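Local coordinates for protein fusarinine C esterase sidJ (Aspergillus fumigatus, PDB 6GUP) that hydrolyses the ester bonds of the siderophore fusarinine C, releasing fusarinine and iron, but leaves triacetylfusarinine C uncleaved, at residues Q127-H139 with K263-R275. Sequence-based numbering, arbitrary orientation.
Sequences QCVLHYLSRPNPH and KTFGMIREQGLLR
Q271 reaches along the C-terminal end of helix 125-134 and the residues just beyond it. Its CB lies 3.3 Å from L133 O; CG, beside the backbone N (chi1 -58°), passes S134 O and R135 O; and CD comes 3.2 Å from R135 O. A bend at chi2 (-62°) lays the amide across the S134 and R135 carbonyls: NE2 gives S134 O a weak, strongly bent bond (3.3 Å, 126° at the hydrogen), while OE1 lies near P136 CA and 3.4 Å from R135 O, two acceptors with no hydrogen bond between them. One water donates to L133 O of helix 125-134 and to I268 O of the facing segment, and accepts from L273 N, so tying both segments together. Deeper in, L130 sets CD2 over one face of the F265 ring, a CH-pi contact 3.9 Å from its centroid, and CD1 against I268 CD1. L133 CD2 packs on L273 and on L274 CB, 3.8 Å away. S134 OG turns back to L130 O (2.7 Å), leaving CB against T264 O. R154 holds the loop beyond through R135 O, P136 O and N137 OD1. In this alpha/beta-hydrolase fold, helix 125-134 follows the probable nucleophile elbow, and segment 263-275 packs on its far end just before strand 278-283.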
ATOM      1  N   GLN A 127      -4.413   7.180  16.200  1.00 30.88           N
ATOM      2  CA  GLN A 127      -5.878   7.097  16.170  1.00 31.52           C
ATOM      3  C   GLN A 127      -6.333   5.641  16.188  1.00 31.02           C
ATOM      4  O   GLN A 127      -7.239   5.284  16.938  1.00 30.78           O
ATOM      5  CB  GLN A 127      -6.460   7.783  14.929  1.00 33.72           C
ATOM      6  CG  GLN A 127      -6.256   9.289  14.860  1.00 37.78           C
ATOM      7  CD  GLN A 127      -6.611   9.867  13.500  1.00 43.56           C
ATOM      8  OE1 GLN A 127      -7.395   9.288  12.745  1.00 46.73           O
ATOM      9  NE2 GLN A 127      -6.032  11.018  13.180  1.00 45.06           N
ATOM     10  N   CYS A 128      -5.694   4.810  15.361  1.00 32.10           N
ATOM     11  CA  CYS A 128      -5.984   3.370  15.313  1.00 33.36           C
ATOM     12  C   CYS A 128      -5.745   2.670  16.655  1.00 34.42           C
ATOM     13  O   CYS A 128      -6.497   1.767  17.021  1.00 34.44           O
ATOM     14  CB  CYS A 128      -5.149   2.680  14.228  1.00 33.82           C
ATOM     15  SG  CYS A 128      -5.225   3.473  12.606  1.00 38.08           S
ATOM     16  N   VAL A 129      -4.712   3.101  17.382  1.00 33.41           N
ATOM     17  CA  VAL A 129      -4.373   2.530  18.692  1.00 32.14           C
ATOM     18  C   VAL A 129      -5.471   2.832  19.718  1.00 31.85           C
ATOM     19  O   VAL A 129      -5.974   1.917  20.371  1.00 32.01           O
ATOM     20  CB  VAL A 129      -2.997   3.035  19.204  1.00 31.30           C
ATOM     21  CG1 VAL A 129      -2.706   2.527  20.615  1.00 30.68           C
ATOM     22  CG2 VAL A 129      -1.883   2.602  18.257  1.00 30.41           C
ATOM     23  N   LEU A 130      -5.839   4.106  19.850  1.00 31.42           N
ATOM     24  CA  LEU A 130      -6.891   4.520  20.790  1.00 32.29           C
ATOM     25  C   LEU A 130      -8.269   3.972  20.399  1.00 34.22           C
ATOM     26  O   LEU A 130      -9.058   3.603  21.269  1.00 34.88           O
ATOM     27  CB  LEU A 130      -6.944   6.052  20.918  1.00 31.94           C
ATOM     28  CG  LEU A 130      -7.960   6.667  21.894  1.00 32.13           C
ATOM     29  CD1 LEU A 130      -7.872   6.054  23.285  1.00 33.25           C
ATOM     30  CD2 LEU A 130      -7.771   8.174  21.976  1.00 29.96           C
ATOM     31  N   HIS A 131      -8.543   3.915  19.096  1.00 35.43           N
ATOM     32  CA  HIS A 131      -9.796   3.351  18.574  1.00 35.41           C
ATOM     33  C   HIS A 131      -9.879   1.841  18.836  1.00 33.33           C
ATOM     34  O   HIS A 131     -10.937   1.333  19.205  1.00 33.30           O
ATOM     35  CB  HIS A 131      -9.921   3.644  17.074  1.00 37.91           C
ATOM     36  CG  HIS A 131     -11.307   3.498  16.530  1.00 41.91           C
ATOM     37  ND1 HIS A 131     -12.166   4.569  16.393  1.00 44.54           N
ATOM     38  CD2 HIS A 131     -11.969   2.421  16.046  1.00 45.24           C
ATOM     39  CE1 HIS A 131     -13.303   4.152  15.864  1.00 46.61           C
ATOM     40  NE2 HIS A 131     -13.209   2.854  15.644  1.00 46.96           N
ATOM     41  N   TYR A 132      -8.760   1.139  18.654  1.00 32.58           N
ATOM     42  CA  TYR A 132      -8.650  -0.290  18.995  1.00 32.25           C
ATOM     43  C   TYR A 132      -9.023  -0.545  20.460  1.00 33.94           C
ATOM     44  O   TYR A 132      -9.772  -1.479  20.760  1.00 35.13           O
ATOM     45  CB  TYR A 132      -7.224  -0.802  18.716  1.00 31.96           C
ATOM     46  CG  TYR A 132      -7.029  -2.298  18.863  1.00 31.99           C
ATOM     47  CD1 TYR A 132      -6.803  -2.876  20.114  1.00 31.95           C
ATOM     48  CD2 TYR A 132      -7.043  -3.136  17.746  1.00 31.52           C
ATOM     49  CE1 TYR A 132      -6.618  -4.245  20.251  1.00 30.79           C
ATOM     50  CE2 TYR A 132      -6.857  -4.507  17.874  1.00 31.12           C
ATOM     51  CZ  TYR A 132      -6.643  -5.055  19.126  1.00 31.11           C
ATOM     52  OH  TYR A 132      -6.465  -6.412  19.262  1.00 32.25           O
ATOM     53  N   LEU A 133      -8.505   0.296  21.354  1.00 34.07           N
ATOM     54  CA  LEU A 133      -8.694   0.130  22.800  1.00 34.48           C
ATOM     55  C   LEU A 133     -10.036   0.633  23.341  1.00 35.41           C
ATOM     56  O   LEU A 133     -10.545   0.073  24.311  1.00 35.95           O
ATOM     57  CB  LEU A 133      -7.558   0.824  23.564  1.00 33.49           C
ATOM     58  CG  LEU A 133      -6.151   0.262  23.355  1.00 33.36           C
ATOM     59  CD1 LEU A 133      -5.118   1.161  24.018  1.00 34.15           C
ATOM     60  CD2 LEU A 133      -6.052  -1.164  23.881  1.00 33.43           C
ATOM     61  N   SER A 134     -10.601   1.677  22.731  1.00 36.28           N
ATOM     62  CA  SER A 134     -11.731   2.409  23.322  1.00 37.72           C
ATOM     63  C   SER A 134     -13.124   1.979  22.849  1.00 39.58           C
ATOM     64  O   SER A 134     -14.090   2.098  23.606  1.00 41.22           O
ATOM     65  CB  SER A 134     -11.559   3.912  23.081  1.00 37.41           C
ATOM     66  OG  SER A 134     -11.630   4.232  21.702  1.00 37.36           O
ATOM     67  N   ARG A 135     -13.231   1.486  21.616  1.00 40.84           N
ATOM     68  CA  ARG A 135     -14.539   1.188  21.023  1.00 42.61           C
ATOM     69  C   ARG A 135     -15.091  -0.174  21.463  1.00 43.98           C
ATOM     70  O   ARG A 135     -14.335  -1.006  21.971  1.00 42.31           O
ATOM     71  CB  ARG A 135     -14.454   1.259  19.493  1.00 45.65           C
ATOM     72  CG  ARG A 135     -13.953   2.585  18.936  1.00 50.44           C
ATOM     73  CD  ARG A 135     -14.653   3.811  19.509  1.00 56.12           C
ATOM     74  NE  ARG A 135     -16.115   3.716  19.416  1.00 61.96           N
ATOM     75  CZ  ARG A 135     -16.899   4.368  18.552  1.00 67.29           C
ATOM     76  NH1 ARG A 135     -18.215   4.167  18.599  1.00 69.44           N
ATOM     77  NH2 ARG A 135     -16.411   5.223  17.648  1.00 70.35           N
ATOM     78  N   PRO A 136     -16.413  -0.403  21.274  1.00 48.97           N
ATOM     79  CA  PRO A 136     -17.029  -1.695  21.607  1.00 51.25           C
ATOM     80  C   PRO A 136     -16.402  -2.886  20.883  1.00 53.30           C
ATOM     81  O   PRO A 136     -15.944  -2.747  19.744  1.00 51.52           O
ATOM     82  CB  PRO A 136     -18.483  -1.517  21.154  1.00 52.75           C
ATOM     83  CG  PRO A 136     -18.725  -0.058  21.235  1.00 53.59           C
ATOM     84  CD  PRO A 136     -17.428   0.578  20.842  1.00 51.82           C
ATOM     85  N   ASN A 137     -16.404  -4.041  21.545  1.00 57.71           N
ATOM     86  CA  ASN A 137     -15.823  -5.272  21.011  1.00 64.21           C
ATOM     87  C   ASN A 137     -16.901  -6.364  20.965  1.00 72.11           C
ATOM     88  O   ASN A 137     -16.875  -7.307  21.763  1.00 73.01           O
ATOM     89  CB  ASN A 137     -14.621  -5.694  21.871  1.00 63.72           C
ATOM     90  CG  ASN A 137     -13.812  -6.828  21.256  1.00 61.96           C
ATOM     91  OD1 ASN A 137     -13.847  -7.061  20.045  1.00 60.90           O
ATOM     92  ND2 ASN A 137     -13.068  -7.537  22.096  1.00 61.23           N
ATOM     93  N   PRO A 138     -17.870  -6.229  20.034  1.00 82.08           N
ATOM     94  CA  PRO A 138     -18.932  -7.221  19.928  1.00 89.29           C
ATOM     95  C   PRO A 138     -18.469  -8.533  19.293  1.00 97.54           C
ATOM     96  O   PRO A 138     -17.431  -8.588  18.625  1.00 97.29           O
ATOM     97  CB  PRO A 138     -19.967  -6.526  19.039  1.00 90.08           C
ATOM     98  CG  PRO A 138     -19.144  -5.661  18.158  1.00 88.19           C
ATOM     99  CD  PRO A 138     -18.068  -5.135  19.063  1.00 84.51           C
ATOM    100  N   HIS A 139     -19.281  -9.560  19.507  1.00109.73           N
ATOM    101  CA  HIS A 139     -19.013 -10.934  19.075  1.00119.54           C
ATOM    102  C   HIS A 139     -20.098 -11.281  18.058  1.00113.43           C
ATOM    103  O   HIS A 139     -20.891 -12.205  18.254  1.00113.83           O
ATOM    104  CB  HIS A 139     -19.033 -11.902  20.275  1.00134.72           C
ATOM    105  CG  HIS A 139     -20.222 -11.726  21.170  1.00145.02           C
ATOM    106  ND1 HIS A 139     -20.352 -10.649  22.019  1.00148.54           N
ATOM    107  CD2 HIS A 139     -21.344 -12.468  21.328  1.00151.20           C
ATOM    108  CE1 HIS A 139     -21.500 -10.735  22.663  1.00153.81           C
ATOM    109  NE2 HIS A 139     -22.119 -11.831  22.268  1.00153.85           N
ATOM    110  N   LYS A 263     -15.137   9.295  26.844  1.00 41.60           N
ATOM    111  CA  LYS A 263     -15.640   8.399  25.794  1.00 41.37           C
ATOM    112  C   LYS A 263     -14.543   7.677  25.007  1.00 39.04           C
ATOM    113  O   LYS A 263     -14.834   6.687  24.334  1.00 38.66           O
ATOM    114  CB  LYS A 263     -16.533   9.165  24.808  1.00 43.82           C
ATOM    115  CG  LYS A 263     -17.682   9.914  25.465  1.00 50.07           C
ATOM    116  CD  LYS A 263     -18.889  10.049  24.554  1.00 58.17           C
ATOM    117  CE  LYS A 263     -19.950  10.935  25.188  1.00 65.40           C
ATOM    118  NZ  LYS A 263     -21.316  10.629  24.683  1.00 69.53           N
ATOM    119  N   THR A 264     -13.303   8.170  25.075  1.00 36.60           N
ATOM    120  CA  THR A 264     -12.180   7.593  24.329  1.00 35.67           C
ATOM    121  C   THR A 264     -11.107   7.044  25.277  1.00 35.49           C
ATOM    122  O   THR A 264     -11.034   5.831  25.482  1.00 35.62           O
ATOM    123  CB  THR A 264     -11.583   8.620  23.346  1.00 34.78           C
ATOM    124  OG1 THR A 264     -11.174   9.794  24.060  1.00 34.73           O
ATOM    125  CG2 THR A 264     -12.619   9.007  22.296  1.00 34.95           C
ATOM    126  N   PHE A 265     -10.298   7.925  25.868  1.00 34.16           N
ATOM    127  CA  PHE A 265      -9.274   7.507  26.840  1.00 34.05           C
ATOM    128  C   PHE A 265      -9.901   6.816  28.054  1.00 35.43           C
ATOM    129  O   PHE A 265      -9.370   5.818  28.544  1.00 35.38           O
ATOM    130  CB  PHE A 265      -8.438   8.700  27.316  1.00 32.83           C
ATOM    131  CG  PHE A 265      -7.479   9.224  26.287  1.00 32.30           C
ATOM    132  CD1 PHE A 265      -6.210   8.669  26.152  1.00 30.87           C
ATOM    133  CD2 PHE A 265      -7.835  10.285  25.462  1.00 32.84           C
ATOM    134  CE1 PHE A 265      -5.318   9.158  25.208  1.00 31.61           C
ATOM    135  CE2 PHE A 265      -6.948  10.778  24.515  1.00 32.76           C
ATOM    136  CZ  PHE A 265      -5.688  10.213  24.387  1.00 32.24           C
ATOM    137  N   GLY A 266     -11.029   7.353  28.520  1.00 36.86           N
ATOM    138  CA  GLY A 266     -11.779   6.774  29.636  1.00 37.45           C
ATOM    139  C   GLY A 266     -12.371   5.395  29.394  1.00 38.45           C
ATOM    140  O   GLY A 266     -12.599   4.650  30.347  1.00 40.30           O
ATOM    141  N   MET A 267     -12.624   5.053  28.130  1.00 37.29           N
ATOM    142  CA  MET A 267     -13.113   3.715  27.767  1.00 37.36           C
ATOM    143  C   MET A 267     -12.019   2.642  27.638  1.00 36.77           C
ATOM    144  O   MET A 267     -12.346   1.474  27.422  1.00 38.43           O
ATOM    145  CB  MET A 267     -13.940   3.781  26.473  1.00 37.52           C
ATOM    146  CG  MET A 267     -15.251   4.543  26.603  1.00 41.12           C
ATOM    147  SD  MET A 267     -16.401   3.875  27.828  1.00 45.18           S
ATOM    148  CE  MET A 267     -16.748   2.254  27.148  1.00 48.41           C
ATOM    149  N   ILE A 268     -10.744   3.011  27.783  1.00 35.92           N
ATOM    150  CA  ILE A 268      -9.645   2.032  27.729  1.00 36.47           C
ATOM    151  C   ILE A 268      -9.784   0.998  28.856  1.00 37.10           C
ATOM    152  O   ILE A 268      -9.638  -0.203  28.617  1.00 36.04           O
ATOM    153  CB  ILE A 268      -8.248   2.706  27.769  1.00 36.32           C
ATOM    154  CG1 ILE A 268      -8.017   3.526  26.490  1.00 35.23           C
ATOM    155  CG2 ILE A 268      -7.136   1.664  27.904  1.00 36.92           C
ATOM    156  CD1 ILE A 268      -6.842   4.479  26.554  1.00 33.53           C
ATOM    157  N   ARG A 269     -10.071   1.466  30.069  1.00 38.01           N
ATOM    158  CA  ARG A 269     -10.306   0.572  31.213  1.00 39.35           C
ATOM    159  C   ARG A 269     -11.526  -0.337  31.020  1.00 39.03           C
ATOM    160  O   ARG A 269     -11.491  -1.507  31.404  1.00 39.53           O
ATOM    161  CB  ARG A 269     -10.476   1.375  32.508  1.00 41.70           C
ATOM    162  CG  ARG A 269     -10.500   0.514  33.770  1.00 44.26           C
ATOM    163  CD  ARG A 269     -10.735   1.325  35.033  1.00 48.35           C
ATOM    164  NE  ARG A 269     -12.006   2.053  35.009  1.00 52.00           N
ATOM    165  CZ  ARG A 269     -12.489   2.784  36.015  1.00 55.85           C
ATOM    166  NH1 ARG A 269     -11.826   2.897  37.168  1.00 58.78           N
ATOM    167  NH2 ARG A 269     -13.656   3.407  35.871  1.00 56.01           N
ATOM    168  N   GLU A 270     -12.590   0.203  30.427  1.00 39.44           N
ATOM    169  CA  GLU A 270     -13.877  -0.499  30.337  1.00 41.29           C
ATOM    170  C   GLU A 270     -13.880  -1.650  29.324  1.00 40.03           C
ATOM    171  O   GLU A 270     -14.466  -2.700  29.595  1.00 40.12           O
ATOM    172  CB  GLU A 270     -15.016   0.479  30.010  1.00 43.93           C
ATOM    173  CG  GLU A 270     -15.140   1.683  30.943  1.00 49.43           C
ATOM    174  CD  GLU A 270     -15.247   1.310  32.413  1.00 55.17           C
ATOM    175  OE1 GLU A 270     -15.956   0.333  32.737  1.00 57.15           O
ATOM    176  OE2 GLU A 270     -14.624   2.002  33.247  1.00 56.22           O
ATOM    177  N   GLN A 271     -13.235  -1.458  28.172  1.00 38.69           N
ATOM    178  CA  GLN A 271     -13.227  -2.479  27.109  1.00 38.46           C
ATOM    179  C   GLN A 271     -12.316  -3.676  27.415  1.00 38.43           C
ATOM    180  O   GLN A 271     -12.520  -4.760  26.864  1.00 39.09           O
ATOM    181  CB  GLN A 271     -12.836  -1.868  25.758  1.00 40.03           C
ATOM    182  CG  GLN A 271     -13.732  -0.732  25.265  1.00 41.99           C
ATOM    183  CD  GLN A 271     -15.182  -1.130  25.036  1.00 44.26           C
ATOM    184  OE1 GLN A 271     -15.508  -2.307  24.880  1.00 46.21           O
ATOM    185  NE2 GLN A 271     -16.061  -0.134  25.001  1.00 44.53           N
ATOM    186  N   GLY A 272     -11.314  -3.480  28.273  1.00 39.63           N
ATOM    187  CA  GLY A 272     -10.444  -4.568  28.729  1.00 40.33           C
ATOM    188  C   GLY A 272      -9.466  -5.101  27.694  1.00 40.63           C
ATOM    189  O   GLY A 272      -9.122  -6.285  27.725  1.00 41.82           O
ATOM    190  N   LEU A 273      -9.012  -4.232  26.788  1.00 39.51           N
ATOM    191  CA  LEU A 273      -8.083  -4.621  25.719  1.00 39.33           C
ATOM    192  C   LEU A 273      -6.658  -4.087  25.919  1.00 38.38           C
ATOM    193  O   LEU A 273      -5.836  -4.167  25.001  1.00 39.66           O
ATOM    194  CB  LEU A 273      -8.636  -4.182  24.357  1.00 41.21           C
ATOM    195  CG  LEU A 273      -9.962  -4.825  23.937  1.00 44.59           C
ATOM    196  CD1 LEU A 273     -10.481  -4.158  22.675  1.00 43.49           C
ATOM    197  CD2 LEU A 273      -9.820  -6.324  23.721  1.00 47.64           C
ATOM    198  N   LEU A 274      -6.359  -3.565  27.110  1.00 37.34           N
ATOM    199  CA  LEU A 274      -4.995  -3.183  27.476  1.00 35.98           C
ATOM    200  C   LEU A 274      -4.660  -3.720  28.865  1.00 38.23           C
ATOM    201  O   LEU A 274      -4.966  -3.079  29.874  1.00 37.71           O
ATOM    202  CB  LEU A 274      -4.824  -1.657  27.425  1.00 33.31           C
ATOM    203  CG  LEU A 274      -3.454  -1.067  27.795  1.00 32.82           C
ATOM    204  CD1 LEU A 274      -2.327  -1.696  26.987  1.00 32.75           C
ATOM    205  CD2 LEU A 274      -3.459   0.443  27.606  1.00 31.93           C
ATOM    206  N   ARG A 275      -4.041  -4.902  28.907  1.00 40.56           N
ATOM    207  CA  ARG A 275      -3.494  -5.456  30.156  1.00 43.27           C
ATOM    208  C   ARG A 275      -2.026  -5.037  30.302  1.00 40.70           C
ATOM    209  O   ARG A 275      -1.105  -5.857  30.296  1.00 41.01           O
ATOM    210  CB  ARG A 275      -3.694  -6.980  30.263  1.00 47.60           C
ATOM    211  CG  ARG A 275      -3.186  -7.833  29.106  1.00 53.32           C
ATOM    212  CD  ARG A 275      -2.895  -9.253  29.571  1.00 58.16           C
ATOM    213  NE  ARG A 275      -2.509 -10.135  28.469  1.00 59.29           N
ATOM    214  CZ  ARG A 275      -3.348 -10.744  27.626  1.00 59.63           C
ATOM    215  NH1 ARG A 275      -4.670 -10.591  27.721  1.00 58.94           N
ATOM    216  NH2 ARG A 275      -2.855 -11.521  26.664  1.00 60.89           N
TER
HETATM  217  O   HOH W   1      -9.178  -1.334  26.244  1.00 32.10           O